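Local coordinates for N-acetyltransferase family protein (Bacillus anthracis, PDB 3LNB), which inactivates the antibiotic sulfamethoxazole, probably by transferring an acetyl group from acetyl-coenzyme A to its arylamine nitrogen, as in other arylamine N-acetyltransferases, at residues Ile234-Val237 with Ile238-Lys242. The protein carries 1 engineered substitution. Sequence-based numbering, arbitrary orientation.
Sequences IQKV and IVEHK
The carbonyl oxygen of Gln235 takes two backbone N-H groups from the next turn: Val239 N at 2.9 Å, lying in the carbonyl plane, and, weakly, Ile238 N. Val239 brings CG2 to 3.1 Å from Gln235 O, because that methyl stands beside its own backbone N. Lys236 O likewise takes a stronger bond from Glu240 N, tilted from the carbonyl plane, and a weak one from Val239 N. The last rung is His241 N to Val237 O, 2.8 Å with an N-H...O angle of 153°, though the donor is well out of the carbonyl plane and His241 has left helical geometry. Its side chain runs alongside Val237, with CB 3.9 Å from Val237 CG1 and the ring meeting that methyl obliquely; ND1 bonds to Glu243 N. Glu240 folds its CG between backbone N and carbonyl carbon (chi1 79°), and its side chain crosses that of Lys236 at about a right angle, laying OE2 3.1 Å from Lys236 CG. Lys236 NZ stays 5.5 Å from Glu240 OE2, too far for a salt bridge. On the buried side Ile234 CG2 and Ile238 CD1 pack side by side at 4.1 Å; Ile234 also meets Val139 of strand 131-145, while the Ile238 side chain touches Tyr100 and comes about 5 Å from bound coenzyme A. Backbone bonding thus holds this helix end together, and the attraction between exposed Lys236 and Glu240 is probably modest.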
loop_
_atom_site.group_PDB
_atom_site.type_symbol
_atom_site.label_atom_id
_atom_site.label_comp_id
_atom_site.label_asym_id
_atom_site.label_seq_id
_atom_site.Cartn_x
_atom_site.Cartn_y
_atom_site.Cartn_z
ATOM N N ILE A 234 11.387 9.891 -2.491
ATOM C CA ILE A 234 10.628 9.387 -1.357
ATOM C C ILE A 234 11.240 8.065 -0.897
ATOM O O ILE A 234 11.379 7.819 0.300
ATOM C CB ILE A 234 9.135 9.172 -1.725
ATOM C CG1 ILE A 234 8.467 10.523 -2.004
ATOM C CG2 ILE A 234 8.407 8.459 -0.590
ATOM C CD1 ILE A 234 6.995 10.431 -2.423
ATOM N N GLN A 235 11.618 7.216 -1.847
ATOM C CA GLN A 235 12.210 5.939 -1.484
ATOM C C GLN A 235 13.506 6.164 -0.715
ATOM O O GLN A 235 13.741 5.539 0.318
ATOM C CB GLN A 235 12.503 5.089 -2.723
ATOM C CG GLN A 235 13.049 3.718 -2.378
ATOM C CD GLN A 235 13.240 2.824 -3.593
ATOM O OE1 GLN A 235 12.831 1.664 -3.585
ATOM N NE2 GLN A 235 13.874 3.354 -4.637
ATOM N N LYS A 236 14.342 7.064 -1.215
ATOM C CA LYS A 236 15.609 7.336 -0.554
ATOM C C LYS A 236 15.429 7.846 0.875
ATOM O O LYS A 236 16.186 7.464 1.770
ATOM C CB LYS A 236 16.435 8.324 -1.383
ATOM C CG LYS A 236 17.771 8.706 -0.747
ATOM C CD LYS A 236 18.574 7.491 -0.252
ATOM C CE LYS A 236 19.130 6.647 -1.385
ATOM N NZ LYS A 236 20.096 5.618 -0.857
ATOM N N VAL A 237 14.435 8.702 1.097
ATOM C CA VAL A 237 14.175 9.236 2.434
ATOM C C VAL A 237 13.733 8.130 3.394
ATOM O O VAL A 237 14.037 8.164 4.583
ATOM C CB VAL A 237 13.068 10.321 2.409
ATOM C CG1 VAL A 237 12.767 10.792 3.828
ATOM C CG2 VAL A 237 13.504 11.495 1.553
ATOM N N ILE A 238 13.006 7.151 2.869
ATOM C CA ILE A 238 12.533 6.039 3.676
ATOM C C ILE A 238 13.689 5.082 3.976
ATOM O O ILE A 238 13.714 4.405 5.010
ATOM C CB ILE A 238 11.387 5.319 2.946
ATOM C CG1 ILE A 238 10.126 6.192 3.020
ATOM C CG2 ILE A 238 11.162 3.940 3.530
ATOM C CD1 ILE A 238 8.921 5.599 2.325
ATOM N N VAL A 239 14.650 5.047 3.063
ATOM C CA VAL A 239 15.830 4.213 3.215
ATOM C C VAL A 239 16.842 4.836 4.181
ATOM O O VAL A 239 17.518 4.117 4.915
ATOM C CB VAL A 239 16.552 4.002 1.860
ATOM C CG1 VAL A 239 17.867 3.254 2.081
ATOM C CG2 VAL A 239 15.666 3.230 0.908
ATOM N N GLU A 240 16.933 6.166 4.209
ATOM C CA GLU A 240 17.923 6.829 5.066
ATOM C C GLU A 240 17.480 7.730 6.230
ATOM O O GLU A 240 18.276 7.988 7.137
ATOM C CB GLU A 240 18.880 7.629 4.179
ATOM C CG GLU A 240 18.307 8.971 3.720
ATOM C CD GLU A 240 19.221 9.682 2.741
ATOM O OE1 GLU A 240 20.446 9.698 2.983
ATOM O OE2 GLU A 240 18.717 10.232 1.735
ATOM N N HIS A 241 16.242 8.214 6.239
ATOM C CA HIS A 241 15.812 9.104 7.328
ATOM C C HIS A 241 15.953 8.424 8.693
ATOM O O HIS A 241 15.561 7.271 8.865
ATOM C CB HIS A 241 14.362 9.552 7.116
ATOM C CG HIS A 241 13.958 10.740 7.940
ATOM N ND1 HIS A 241 13.873 10.704 9.317
ATOM C CD2 HIS A 241 13.591 11.994 7.574
ATOM C CE1 HIS A 241 13.467 11.881 9.764
ATOM N NE2 HIS A 241 13.288 12.682 8.725
ATOM N N LYS A 242 16.524 9.144 9.655
ATOM C CA LYS A 242 16.722 8.608 11.006
ATOM C C LYS A 242 15.403 8.223 11.662
ATOM O O LYS A 242 15.363 7.321 12.497
ATOM C CB LYS A 242 17.439 9.636 11.885
ATOM C CG LYS A 242 18.829 10.001 11.391
ATOM C CD LYS A 242 19.803 8.847 11.579
ATOM C CE LYS A 242 20.057 8.574 13.060
ATOM N NZ LYS A 242 20.781 9.713 13.715
#